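Local coordinates for uncharacterized protein (Eubacterium ventriosum, PDB 3FDI) that is of unknown function but, as a cytidylate kinase-like member of the P-loop NTPases, probably binds nucleotides and may transfer a phosphate between them, at residues K150-D153 / K154-K157; E138-D141 / E142-L146; K127-K130 / T131-M135; P33-S36 / K37-D41. All blocks are in the same frame, centred on the assembly; numbering follows the deposited sequence.

Contact 1. Residues K150-D153 / K154-K157; sequences KKMD and KMRK
The amides of Lys154, Met155, Arg156 and Lys157 each reach back one turn, to the carbonyls of Lys150, Lys151, Met152 and Asp153, so 150-153 and 154-157 are consecutive turns of helix 142-163. Arg156 N lies 2.8 Å from Met152 O, and Lys154 N 3.1 Å from Lys150 O. On one flank two selenomethionines lie side by side, pointing the same way. Met152 is bent at both chi2 (-64°) and chi3 (-44°), which curls its methyl forward along the helix until CE is 3.5 Å from Met155 CE. This flank faces the second subunit, where Val69 packs on Met152 and the backbone carbonyls of Phe64 and Ile67 bind Lys151 NZ. In the P-loop kinase fold suggested by the family, the loop after strand 8-13 is probably the phosphate-binding one, and Asp153 OD1 accepts from Phe15 N there. Arg156, extended from CG to NE, runs past Met152 O with CG 3.6 Å away, and Met152 CE comes within 3.6 Å of its NH2. With an alanine here, Met152 CE would probably keep Met155 CE but lose the arginine chain beside it, and the sulfate bound near this side chain would lose a nearby positive charge. Lys154 NZ leaves for the carbonyls of Asn161, Phe162 and Cys164 of the second subunit, at the C-terminal end of that subunit's helix 142-163.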
ATOM      1  N   LYS B 150       7.237 -15.447   5.815  1.00 41.21           N
ATOM      2  CA  LYS B 150       6.876 -14.527   4.735  1.00 41.28           C
ATOM      3  C   LYS B 150       5.758 -15.072   3.819  1.00 40.55           C
ATOM      4  O   LYS B 150       4.955 -14.314   3.281  1.00 40.29           O
ATOM      5  CB  LYS B 150       8.141 -14.169   3.949  1.00 42.11           C
ATOM      6  CG  LYS B 150       7.972 -13.713   2.503  1.00 44.64           C
ATOM      7  CD  LYS B 150       9.345 -13.781   1.852  1.00 47.85           C
ATOM      8  CE  LYS B 150       9.306 -13.281   0.427  1.00 50.66           C
ATOM      9  NZ  LYS B 150      10.578 -13.567  -0.296  1.00 50.61           N
ATOM     10  N   LYS B 151       5.685 -16.376   3.649  1.00 39.50           N
ATOM     11  CA  LYS B 151       4.671 -16.936   2.768  1.00 39.65           C
ATOM     12  C   LYS B 151       3.283 -16.914   3.394  1.00 39.09           C
ATOM     13  O   LYS B 151       2.306 -16.518   2.773  1.00 39.74           O
ATOM     14  CB  LYS B 151       5.025 -18.372   2.395  1.00 39.70           C
ATOM     15  CG  LYS B 151       4.132 -18.921   1.307  1.00 39.38           C
ATOM     16  CD  LYS B 151       4.949 -19.594   0.285  1.00 40.84           C
ATOM     17  CE  LYS B 151       4.135 -20.123  -0.887  1.00 40.73           C
ATOM     18  NZ  LYS B 151       4.942 -21.177  -1.648  1.00 37.79           N
HETATM   19  N   MSE B 152       3.230 -17.323   4.640  1.00 38.72           N
HETATM   20  CA  MSE B 152       2.003 -17.397   5.372  1.00 38.63           C
HETATM   21  C   MSE B 152       1.444 -16.025   5.620  1.00 38.92           C
HETATM   22  O   MSE B 152       0.239 -15.813   5.439  1.00 39.43           O
HETATM   23  CB  MSE B 152       2.263 -18.063   6.697  1.00 38.61           C
HETATM   24  CG  MSE B 152       2.674 -19.501   6.592  1.00 39.23           C
HETATM   25 SE   MSE B 152       1.303 -20.647   5.852  0.70 41.63          SE
HETATM   26  CE  MSE B 152      -0.285 -20.024   6.790  1.00 36.24           C
ATOM     27  N   ASP B 153       2.309 -15.094   6.015  1.00 38.22           N
ATOM     28  CA  ASP B 153       1.892 -13.714   6.161  1.00 38.48           C
ATOM     29  C   ASP B 153       1.350 -13.132   4.846  1.00 38.78           C
ATOM     30  O   ASP B 153       0.265 -12.543   4.850  1.00 37.66           O
ATOM     31  CB  ASP B 153       3.008 -12.811   6.777  1.00 39.07           C
ATOM     32  CG  ASP B 153       3.310 -13.126   8.282  1.00 38.90           C
ATOM     33  OD1 ASP B 153       2.523 -13.783   8.996  1.00 40.50           O
ATOM     34  OD2 ASP B 153       4.356 -12.680   8.758  1.00 40.81           O
ATOM     35  N   LYS B 154       2.047 -13.326   3.722  1.00 39.46           N
ATOM     36  CA  LYS B 154       1.483 -12.914   2.429  1.00 40.82           C
ATOM     37  C   LYS B 154       0.158 -13.617   2.157  1.00 40.22           C
ATOM     38  O   LYS B 154      -0.777 -12.999   1.701  1.00 40.27           O
ATOM     39  CB  LYS B 154       2.474 -13.090   1.257  1.00 40.65           C
ATOM     40  CG  LYS B 154       3.517 -11.933   1.234  1.00 43.85           C
ATOM     41  CD  LYS B 154       4.536 -11.955  -0.002  1.00 43.50           C
ATOM     42  CE  LYS B 154       4.046 -11.105  -1.216  1.00 43.59           C
ATOM     43  NZ  LYS B 154       4.842 -11.303  -2.526  1.00 48.20           N
HETATM   44  N   MSE B 155       0.066 -14.882   2.534  1.00 40.56           N
HETATM   45  CA  MSE B 155      -1.139 -15.656   2.310  1.00 40.90           C
HETATM   46  C   MSE B 155      -2.337 -15.036   3.078  1.00 40.93           C
HETATM   47  O   MSE B 155      -3.416 -14.830   2.513  1.00 40.41           O
HETATM   48  CB  MSE B 155      -0.924 -17.102   2.738  1.00 40.57           C
HETATM   49  CG  MSE B 155      -1.333 -18.110   1.657  1.00 44.88           C
HETATM   50 SE   MSE B 155      -0.366 -19.812   1.860  0.80 50.64          SE
HETATM   51  CE  MSE B 155      -1.415 -20.287   3.466  1.00 53.71           C
ATOM     52  N   ARG B 156      -2.125 -14.753   4.358  1.00 40.79           N
ATOM     53  CA  ARG B 156      -3.158 -14.173   5.231  1.00 41.26           C
ATOM     54  C   ARG B 156      -3.561 -12.746   4.842  1.00 41.61           C
ATOM     55  O   ARG B 156      -4.740 -12.373   4.905  1.00 42.67           O
ATOM     56  CB  ARG B 156      -2.647 -14.155   6.670  1.00 41.05           C
ATOM     57  CG  ARG B 156      -2.861 -15.407   7.322  1.00 40.58           C
ATOM     58  CD  ARG B 156      -1.880 -15.601   8.435  1.00 44.52           C
ATOM     59  NE  ARG B 156      -1.897 -17.029   8.764  1.00 46.27           N
ATOM     60  CZ  ARG B 156      -1.366 -17.564   9.837  1.00 43.34           C
ATOM     61  NH1 ARG B 156      -0.756 -16.821  10.729  1.00 47.24           N
ATOM     62  NH2 ARG B 156      -1.490 -18.846  10.027  1.00 45.55           N
ATOM     63  N   LYS B 157      -2.568 -11.959   4.459  1.00 41.75           N
ATOM     64  CA  LYS B 157      -2.783 -10.619   3.969  1.00 43.10           C
ATOM     65  C   LYS B 157      -3.634 -10.653   2.709  1.00 43.13           C
ATOM     66  O   LYS B 157      -4.585  -9.899   2.589  1.00 42.84           O
ATOM     67  CB  LYS B 157      -1.438  -9.941   3.710  1.00 43.17           C
ATOM     68  CG  LYS B 157      -1.479  -8.642   2.939  1.00 45.29           C
ATOM     69  CD  LYS B 157      -0.085  -7.901   3.013  1.00 48.42           C
ATOM     70  CE  LYS B 157       0.042  -6.798   1.936  1.00 50.35           C
ATOM     71  NZ  LYS B 157       1.195  -5.819   2.194  1.00 54.15           N
TER

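Contact 2. Residues E138-D141 / E142-L146; sequences EGVD and EKTAL
The carboxylate of Asp141 receives Thr144 on both of its faces. Thr144 N and Thr144 OG1 approach the same oxygen, OD1, on its syn side but from opposite faces, the amide 24° out of the plane and the hydroxyl 35°. Both bonds are short, 2.7 Å from Thr144 N and 2.8 Å from Thr144 OG1 to Asp141 OD1. Lys143 adds its CB, 3.7 Å from that oxygen, and runs alongside the aspartate. Asp141 is the N-cap of helix 142-163; with CG wedged between the backbone N and the carbonyl carbon (chi1 71°), the carboxylate turns back over the first turn. Its own carbonyl O takes Ala145 N at 3.0 Å. Just outside the cap, Val140 CG1 rests 4.0 Å from Ala145 CB, placed as in a hydrophobic staple, while Ala145 also packs on Val134 and Met135 of helix 127-138. A valine in place of Thr144 would probably leave Asp141 OD1 with the amide but without the hydroxyl, and the carboxylate freer to turn. Two donors on one oxygen, together with the positive end of the helix dipole, would tend to stabilise the ionised form of Asp141.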
ATOM      1  N   GLU B 138       8.233 -26.340  13.910  1.00 52.67           N
ATOM      2  CA  GLU B 138       8.157 -27.041  12.630  1.00 53.27           C
ATOM      3  C   GLU B 138       9.400 -27.876  12.261  1.00 53.58           C
ATOM      4  O   GLU B 138       9.522 -28.352  11.115  1.00 53.29           O
ATOM      5  CB  GLU B 138       7.842 -26.034  11.510  1.00 53.69           C
ATOM      6  CG  GLU B 138       6.479 -25.317  11.637  1.00 55.07           C
ATOM      7  CD  GLU B 138       5.269 -26.265  11.457  1.00 57.32           C
ATOM      8  OE1 GLU B 138       4.256 -25.880  10.820  1.00 57.70           O
ATOM      9  OE2 GLU B 138       5.321 -27.402  11.962  1.00 59.52           O
ATOM     10  N   GLY B 139      10.304 -28.072  13.229  1.00 53.43           N
ATOM     11  CA  GLY B 139      11.479 -28.930  13.049  1.00 53.11           C
ATOM     12  C   GLY B 139      12.275 -28.501  11.840  1.00 52.78           C
ATOM     13  O   GLY B 139      12.693 -29.326  11.039  1.00 53.74           O
ATOM     14  N   VAL B 140      12.489 -27.203  11.725  1.00 52.20           N
ATOM     15  CA  VAL B 140      12.986 -26.609  10.507  1.00 51.61           C
ATOM     16  C   VAL B 140      14.178 -25.716  10.874  1.00 51.83           C
ATOM     17  O   VAL B 140      14.346 -25.359  12.045  1.00 51.79           O
ATOM     18  CB  VAL B 140      11.820 -25.821   9.828  1.00 51.45           C
ATOM     19  CG1 VAL B 140      11.716 -24.375  10.352  1.00 50.91           C
ATOM     20  CG2 VAL B 140      11.944 -25.842   8.346  1.00 49.83           C
ATOM     21  N   ASP B 141      15.003 -25.369   9.886  1.00 51.89           N
ATOM     22  CA  ASP B 141      16.120 -24.432  10.096  1.00 52.12           C
ATOM     23  C   ASP B 141      15.686 -22.964  10.001  1.00 52.14           C
ATOM     24  O   ASP B 141      14.520 -22.659   9.692  1.00 51.95           O
ATOM     25  CB  ASP B 141      17.256 -24.700   9.098  1.00 52.60           C
ATOM     26  CG  ASP B 141      16.913 -24.300   7.666  1.00 53.59           C
ATOM     27  OD1 ASP B 141      15.832 -23.768   7.407  1.00 56.66           O
ATOM     28  OD2 ASP B 141      17.742 -24.527   6.771  1.00 57.86           O
ATOM     29  N   GLU B 142      16.632 -22.061  10.258  1.00 51.89           N
ATOM     30  CA  GLU B 142      16.355 -20.623  10.242  1.00 51.67           C
ATOM     31  C   GLU B 142      15.821 -20.161   8.872  1.00 51.42           C
ATOM     32  O   GLU B 142      14.783 -19.470   8.818  1.00 50.63           O
ATOM     33  CB  GLU B 142      17.593 -19.801  10.626  1.00 51.26           C
ATOM     34  CG  GLU B 142      17.337 -18.312  10.582  1.00 53.99           C
ATOM     35  CD  GLU B 142      18.545 -17.450  10.818  1.00 56.05           C
ATOM     36  OE1 GLU B 142      19.671 -17.959  10.789  1.00 59.49           O
ATOM     37  OE2 GLU B 142      18.362 -16.235  11.018  1.00 59.11           O
ATOM     38  N   LYS B 143      16.550 -20.534   7.807  1.00 50.82           N
ATOM     39  CA  LYS B 143      16.249 -20.173   6.412  1.00 50.73           C
ATOM     40  C   LYS B 143      14.798 -20.495   6.094  1.00 50.22           C
ATOM     41  O   LYS B 143      14.024 -19.626   5.701  1.00 50.72           O
ATOM     42  CB  LYS B 143      17.193 -20.933   5.449  1.00 51.13           C
ATOM     43  CG  LYS B 143      16.951 -20.753   3.909  1.00 51.88           C
ATOM     44  CD  LYS B 143      17.830 -21.765   3.043  1.00 52.69           C
ATOM     45  CE  LYS B 143      17.624 -21.563   1.514  1.00 52.77           C
ATOM     46  NZ  LYS B 143      18.746 -22.047   0.656  1.00 52.09           N
ATOM     47  N   THR B 144      14.428 -21.750   6.292  1.00 49.57           N
ATOM     48  CA  THR B 144      13.063 -22.181   6.052  1.00 49.24           C
ATOM     49  C   THR B 144      12.054 -21.428   6.924  1.00 48.05           C
ATOM     50  O   THR B 144      11.046 -20.982   6.425  1.00 48.83           O
ATOM     51  CB  THR B 144      12.926 -23.665   6.293  1.00 48.67           C
ATOM     52  OG1 THR B 144      13.893 -24.326   5.495  1.00 51.21           O
ATOM     53  CG2 THR B 144      11.535 -24.174   5.881  1.00 49.13           C
ATOM     54  N   ALA B 145      12.340 -21.310   8.216  1.00 46.98           N
ATOM     55  CA  ALA B 145      11.476 -20.611   9.143  1.00 45.71           C
ATOM     56  C   ALA B 145      11.128 -19.279   8.560  1.00 45.42           C
ATOM     57  O   ALA B 145       9.949 -18.925   8.472  1.00 45.42           O
ATOM     58  CB  ALA B 145      12.164 -20.437  10.469  1.00 45.47           C
ATOM     59  N   LEU B 146      12.133 -18.527   8.130  1.00 45.16           N
ATOM     60  CA  LEU B 146      11.845 -17.170   7.660  1.00 45.63           C
ATOM     61  C   LEU B 146      11.072 -17.101   6.341  1.00 45.00           C
ATOM     62  O   LEU B 146      10.284 -16.185   6.131  1.00 44.76           O
ATOM     63  CB  LEU B 146      13.092 -16.264   7.654  1.00 45.61           C
ATOM     64  CG  LEU B 146      13.180 -15.451   8.963  1.00 46.84           C
ATOM     65  CD1 LEU B 146      14.247 -16.050   9.877  1.00 47.65           C
ATOM     66  CD2 LEU B 146      13.421 -13.951   8.748  1.00 46.31           C
TER

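Contact 3. Residues K127-K130 / T131-M135; sequences KDTK and TKRVM
Thr129 and Arg133 lie side by side on helix 127-138, the helix that follows strand 118-125 of the parallel sheet in this P-loop kinase-like fold. With CG2 anti to the backbone N, the threonine methyl leans toward the next turn and approaches the guanidinium obliquely, 4.0 Å from Arg133 NH1. Its hydroxyl is turned back to Asp126 OD1. Arg133 starts out extended, but chi3 is nearly eclipsed at 10°, a kink that folds the guanidinium back alongside the threonine; NE is bonded to Gly16 O, and a sulfate lies close to the side chain, consistent with a phosphate-binding site. In the neighbouring pair, one residue earlier, Lys132 bends at chi3 (-62°) to double back over Asp128, so that NZ sits 3.5 Å from Asp128 CB. The charges do not quite meet: Lys132 NZ and Asp128 OD2 stay 4.5 Å apart, too far for a salt bridge. Lys130 also bends at chi3 but leads away from the following turn, carrying its ammonium to a salt bridge with Glu14 and its chain against Met149 of helix 142-163. The backbone beneath is regular, with Lys132 N 2.8 Å from Asp128 O and Arg133 N 3.0 Å from Thr129 O. Val134 CG2, anti to the carbonyl carbon, lies 3.2 Å from Lys130 O, while Val134 N donates to that same oxygen at 2.8 Å.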
ATOM      1  N   LYS B 127      11.351 -10.539  14.794  1.00 46.64           N
ATOM      2  CA  LYS B 127      11.902 -11.672  14.018  1.00 48.04           C
ATOM      3  C   LYS B 127      12.488 -12.816  14.853  1.00 48.12           C
ATOM      4  O   LYS B 127      11.963 -13.936  14.787  1.00 48.47           O
ATOM      5  CB  LYS B 127      12.964 -11.216  13.049  1.00 48.94           C
ATOM      6  CG  LYS B 127      12.435 -10.580  11.789  1.00 53.08           C
ATOM      7  CD  LYS B 127      13.463 -10.828  10.646  1.00 57.74           C
ATOM      8  CE  LYS B 127      13.304  -9.842   9.477  1.00 60.80           C
ATOM      9  NZ  LYS B 127      14.521  -9.949   8.599  1.00 62.14           N
ATOM     10  N   ASP B 128      13.545 -12.553  15.633  1.00 47.73           N
ATOM     11  CA  ASP B 128      14.187 -13.599  16.462  1.00 47.79           C
ATOM     12  C   ASP B 128      13.164 -14.488  17.177  1.00 46.55           C
ATOM     13  O   ASP B 128      13.176 -15.715  17.030  1.00 44.72           O
ATOM     14  CB  ASP B 128      15.088 -12.996  17.545  1.00 48.74           C
ATOM     15  CG  ASP B 128      16.193 -12.120  16.988  1.00 51.93           C
ATOM     16  OD1 ASP B 128      16.310 -11.998  15.747  1.00 55.30           O
ATOM     17  OD2 ASP B 128      16.957 -11.561  17.817  1.00 57.16           O
ATOM     18  N   THR B 129      12.266 -13.834  17.927  1.00 45.23           N
ATOM     19  CA  THR B 129      11.267 -14.534  18.725  1.00 44.38           C
ATOM     20  C   THR B 129      10.416 -15.471  17.874  1.00 43.85           C
ATOM     21  O   THR B 129      10.297 -16.656  18.202  1.00 43.63           O
ATOM     22  CB  THR B 129      10.383 -13.534  19.463  1.00 44.64           C
ATOM     23  OG1 THR B 129      11.226 -12.681  20.252  1.00 46.19           O
ATOM     24  CG2 THR B 129       9.380 -14.230  20.379  1.00 43.12           C
ATOM     25  N   LYS B 130       9.851 -14.938  16.780  1.00 42.89           N
ATOM     26  CA  LYS B 130       9.083 -15.730  15.804  1.00 42.00           C
ATOM     27  C   LYS B 130       9.904 -16.854  15.149  1.00 41.62           C
ATOM     28  O   LYS B 130       9.437 -17.985  15.051  1.00 40.90           O
ATOM     29  CB  LYS B 130       8.485 -14.852  14.675  1.00 41.18           C
ATOM     30  CG  LYS B 130       7.472 -13.810  15.108  1.00 40.28           C
ATOM     31  CD  LYS B 130       6.745 -13.140  13.952  1.00 34.46           C
ATOM     32  CE  LYS B 130       7.575 -12.074  13.276  1.00 36.23           C
ATOM     33  NZ  LYS B 130       6.782 -11.251  12.252  1.00 35.81           N
ATOM     34  N   THR B 131      11.110 -16.548  14.681  1.00 42.50           N
ATOM     35  CA  THR B 131      11.891 -17.565  13.989  1.00 42.65           C
ATOM     36  C   THR B 131      12.218 -18.680  14.952  1.00 42.88           C
ATOM     37  O   THR B 131      12.253 -19.860  14.583  1.00 42.70           O
ATOM     38  CB  THR B 131      13.191 -17.049  13.273  1.00 43.05           C
ATOM     39  OG1 THR B 131      14.357 -17.341  14.060  1.00 46.29           O
ATOM     40  CG2 THR B 131      13.132 -15.602  12.924  1.00 39.21           C
ATOM     41  N   LYS B 132      12.437 -18.324  16.207  1.00 43.48           N
ATOM     42  CA  LYS B 132      12.771 -19.345  17.181  1.00 43.72           C
ATOM     43  C   LYS B 132      11.523 -20.198  17.341  1.00 43.66           C
ATOM     44  O   LYS B 132      11.590 -21.420  17.216  1.00 43.73           O
ATOM     45  CB  LYS B 132      13.279 -18.750  18.513  1.00 44.13           C
ATOM     46  CG  LYS B 132      14.819 -18.953  18.776  1.00 45.89           C
ATOM     47  CD  LYS B 132      15.433 -17.906  19.717  1.00 48.19           C
ATOM     48  CE  LYS B 132      15.323 -16.478  19.134  1.00 49.58           C
ATOM     49  NZ  LYS B 132      16.087 -15.456  19.896  1.00 51.38           N
ATOM     50  N   ARG B 133      10.364 -19.568  17.535  1.00 43.52           N
ATOM     51  CA  ARG B 133       9.142 -20.352  17.791  1.00 43.51           C
ATOM     52  C   ARG B 133       8.817 -21.272  16.620  1.00 43.22           C
ATOM     53  O   ARG B 133       8.441 -22.418  16.841  1.00 42.73           O
ATOM     54  CB  ARG B 133       7.928 -19.470  18.158  1.00 43.52           C
ATOM     55  CG  ARG B 133       6.560 -20.186  17.989  1.00 44.64           C
ATOM     56  CD  ARG B 133       5.412 -19.539  18.746  1.00 46.77           C
ATOM     57  NE  ARG B 133       5.790 -18.242  19.276  1.00 50.23           N
ATOM     58  CZ  ARG B 133       5.869 -17.929  20.566  1.00 53.12           C
ATOM     59  NH1 ARG B 133       6.252 -16.701  20.897  1.00 54.09           N
ATOM     60  NH2 ARG B 133       5.548 -18.811  21.525  1.00 54.92           N
ATOM     61  N   VAL B 134       8.971 -20.763  15.394  1.00 43.24           N
ATOM     62  CA  VAL B 134       8.688 -21.527  14.167  1.00 43.30           C
ATOM     63  C   VAL B 134       9.653 -22.735  13.931  1.00 44.42           C
ATOM     64  O   VAL B 134       9.202 -23.845  13.617  1.00 43.77           O
ATOM     65  CB  VAL B 134       8.695 -20.595  12.910  1.00 42.60           C
ATOM     66  CG1 VAL B 134       8.597 -21.388  11.623  1.00 40.77           C
ATOM     67  CG2 VAL B 134       7.538 -19.535  12.993  1.00 43.20           C
HETATM   68  N   MSE B 135      10.963 -22.509  14.033  1.00 45.69           N
HETATM   69  CA  MSE B 135      11.943 -23.619  13.904  1.00 47.34           C
HETATM   70  C   MSE B 135      11.638 -24.757  14.871  1.00 48.40           C
HETATM   71  O   MSE B 135      11.593 -25.925  14.488  1.00 48.84           O
HETATM   72  CB  MSE B 135      13.364 -23.130  14.177  1.00 47.04           C
HETATM   73  CG  MSE B 135      13.849 -22.089  13.203  1.00 46.83           C
HETATM   74 SE   MSE B 135      15.489 -21.365  13.891  1.00 50.77          SE
HETATM   75  CE  MSE B 135      16.633 -22.987  13.639  1.00 42.42           C
TER

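Contact 4. Residues P33-S36 / K37-D41; sequences PLYS and KELLD
The side chains of Tyr35 and Leu39 meet at a slant where strand 34-35, an outermost strand of the chain's five-stranded parallel sheet, passes into helix 37-43 of the P-loop kinase-like core. Leu39 straddles one corner of the ring: CD1 reaches the edge in plane, 3.7 Å from Tyr35 CD1, while CD2 comes in obliquely at 3.6 Å from the same ring carbon. With CG anti to the backbone N (chi1 -170°), the leucine is swung back toward the strand, and its CD1 also lies 3.8 Å from Leu34 O. Elsewhere the ring packs edge-to-face with Phe89 and meets Phe101 at a steep inclination, placing it among aromatic residues of helix 81-95 and strand 101-104. Between strand and helix stands Ser36, the N-cap. Its hydroxyl is directed at the first turn and accepts Leu39 N at OG, 3.2 Å away, so the residue that packs on Tyr35 is also the one held by the cap. Ser36 O takes Leu40 N at 2.9 Å. Near a bound sulfate, Lys37 bends only at its last torsion (chi4 -76°), which brings Lys37 NZ to a salt bridge with Asp41 OD2, its hydrogen bond weak at 3.4 Å.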
ATOM      1  N   PRO B  33     -15.509 -21.475  23.412  1.00 35.81           N
ATOM      2  CA  PRO B  33     -14.855 -22.187  22.329  1.00 37.03           C
ATOM      3  C   PRO B  33     -13.833 -21.356  21.564  1.00 38.09           C
ATOM      4  O   PRO B  33     -13.957 -20.116  21.477  1.00 38.21           O
ATOM      5  CB  PRO B  33     -15.998 -22.530  21.371  1.00 36.82           C
ATOM      6  CG  PRO B  33     -17.239 -22.060  22.008  1.00 35.82           C
ATOM      7  CD  PRO B  33     -16.937 -21.264  23.178  1.00 35.32           C
ATOM      8  N   LEU B  34     -12.845 -22.063  21.016  1.00 39.05           N
ATOM      9  CA  LEU B  34     -11.827 -21.500  20.137  1.00 39.09           C
ATOM     10  C   LEU B  34     -12.162 -22.043  18.761  1.00 39.97           C
ATOM     11  O   LEU B  34     -12.052 -23.247  18.575  1.00 41.09           O
ATOM     12  CB  LEU B  34     -10.432 -21.948  20.594  1.00 37.61           C
ATOM     13  CG  LEU B  34      -9.326 -21.633  19.594  1.00 38.16           C
ATOM     14  CD1 LEU B  34      -9.374 -20.156  19.214  1.00 37.27           C
ATOM     15  CD2 LEU B  34      -7.974 -21.990  20.161  1.00 38.10           C
ATOM     16  N   TYR B  35     -12.659 -21.197  17.855  1.00 40.97           N
ATOM     17  CA  TYR B  35     -12.866 -21.543  16.437  1.00 42.55           C
ATOM     18  C   TYR B  35     -11.676 -21.095  15.604  1.00 43.99           C
ATOM     19  O   TYR B  35     -11.141 -20.007  15.786  1.00 45.04           O
ATOM     20  CB  TYR B  35     -14.112 -20.878  15.810  1.00 42.33           C
ATOM     21  CG  TYR B  35     -15.392 -21.220  16.503  1.00 46.27           C
ATOM     22  CD1 TYR B  35     -15.726 -22.524  16.759  1.00 51.36           C
ATOM     23  CD2 TYR B  35     -16.251 -20.237  16.949  1.00 48.44           C
ATOM     24  CE1 TYR B  35     -16.878 -22.823  17.429  1.00 53.42           C
ATOM     25  CE2 TYR B  35     -17.413 -20.531  17.612  1.00 48.66           C
ATOM     26  CZ  TYR B  35     -17.716 -21.806  17.854  1.00 52.27           C
ATOM     27  OH  TYR B  35     -18.890 -22.105  18.504  1.00 58.54           O
ATOM     28  N   SER B  36     -11.325 -21.937  14.645  1.00 45.60           N
ATOM     29  CA  SER B  36     -10.193 -21.751  13.744  1.00 46.07           C
ATOM     30  C   SER B  36     -10.654 -22.173  12.365  1.00 46.36           C
ATOM     31  O   SER B  36     -11.677 -22.901  12.217  1.00 46.42           O
ATOM     32  CB  SER B  36      -9.084 -22.739  14.113  1.00 46.39           C
ATOM     33  OG  SER B  36      -9.587 -24.079  13.925  1.00 47.86           O
ATOM     34  N   LYS B  37      -9.849 -21.791  11.372  1.00 46.24           N
ATOM     35  CA  LYS B  37      -9.966 -22.305  10.008  1.00 46.35           C
ATOM     36  C   LYS B  37     -10.199 -23.868   9.988  1.00 45.96           C
ATOM     37  O   LYS B  37     -11.076 -24.376   9.300  1.00 45.15           O
ATOM     38  CB  LYS B  37      -8.740 -21.891   9.158  1.00 45.67           C
ATOM     39  CG  LYS B  37      -8.967 -22.076   7.646  1.00 46.94           C
ATOM     40  CD  LYS B  37      -7.666 -22.028   6.833  1.00 46.76           C
ATOM     41  CE  LYS B  37      -7.965 -22.062   5.370  1.00 47.06           C
ATOM     42  NZ  LYS B  37      -8.348 -23.412   4.922  1.00 48.26           N
ATOM     43  N   GLU B  38      -9.442 -24.605  10.780  1.00 46.52           N
ATOM     44  CA  GLU B  38      -9.586 -26.057  10.817  1.00 47.06           C
ATOM     45  C   GLU B  38     -11.018 -26.503  11.172  1.00 46.55           C
ATOM     46  O   GLU B  38     -11.611 -27.388  10.544  1.00 47.07           O
ATOM     47  CB  GLU B  38      -8.611 -26.620  11.843  1.00 47.57           C
ATOM     48  CG  GLU B  38      -8.799 -28.138  12.094  1.00 50.33           C
ATOM     49  CD  GLU B  38      -8.179 -28.613  13.386  1.00 50.97           C
ATOM     50  OE1 GLU B  38      -7.385 -27.863  13.974  1.00 50.33           O
ATOM     51  OE2 GLU B  38      -8.488 -29.763  13.787  1.00 57.62           O
ATOM     52  N   LEU B  39     -11.557 -25.890  12.208  1.00 45.38           N
ATOM     53  CA  LEU B  39     -12.850 -26.267  12.705  1.00 44.46           C
ATOM     54  C   LEU B  39     -13.906 -25.833  11.709  1.00 43.44           C
ATOM     55  O   LEU B  39     -14.829 -26.578  11.419  1.00 40.69           O
ATOM     56  CB  LEU B  39     -13.043 -25.591  14.042  1.00 44.32           C
ATOM     57  CG  LEU B  39     -14.227 -25.998  14.874  1.00 45.66           C
ATOM     58  CD1 LEU B  39     -13.875 -25.754  16.374  1.00 44.42           C
ATOM     59  CD2 LEU B  39     -15.451 -25.207  14.402  1.00 46.23           C
ATOM     60  N   LEU B  40     -13.764 -24.606  11.198  1.00 43.63           N
ATOM     61  CA  LEU B  40     -14.689 -24.079  10.191  1.00 43.86           C
ATOM     62  C   LEU B  40     -14.630 -24.887   8.911  1.00 44.34           C
ATOM     63  O   LEU B  40     -15.639 -25.056   8.252  1.00 44.50           O
ATOM     64  CB  LEU B  40     -14.440 -22.577   9.923  1.00 44.48           C
ATOM     65  CG  LEU B  40     -15.014 -21.612  10.986  1.00 44.15           C
ATOM     66  CD1 LEU B  40     -14.724 -20.159  10.702  1.00 44.24           C
ATOM     67  CD2 LEU B  40     -16.526 -21.838  11.082  1.00 44.27           C
ATOM     68  N   ASP B  41     -13.471 -25.431   8.571  1.00 45.22           N
ATOM     69  CA  ASP B  41     -13.413 -26.366   7.472  1.00 47.25           C
ATOM     70  C   ASP B  41     -14.385 -27.506   7.634  1.00 48.08           C
ATOM     71  O   ASP B  41     -15.035 -27.899   6.655  1.00 48.06           O
ATOM     72  CB  ASP B  41     -11.996 -26.871   7.246  1.00 47.61           C
ATOM     73  CG  ASP B  41     -11.115 -25.807   6.573  1.00 50.00           C
ATOM     74  OD1 ASP B  41     -11.668 -24.851   5.999  1.00 49.94           O
ATOM     75  OD2 ASP B  41      -9.872 -25.907   6.638  1.00 54.02           O
TER

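From the N terminus the contacts come in series, 4, 3, 2, 1, and none nests in or crosses another. Contact 4 closes the turn from strand 34-35 into helix 37-43, about 19 Å from contact 1 between centres. Contact 3 is the opening of helix 127-138, and contact 2 closes the loop from that helix into helix 142-163, which contact 1 continues. Contacts 2 and 3 touch: Val140 N probably bonds to Met135 O at 3.2 Å, and Leu146 packs on Thr131, tying the paired helices together. Contacts 1 and 3 both reach the loop after strand 8-13, through Phe15, Gly16 and Glu14, and thereby join this helical pair to the sheet.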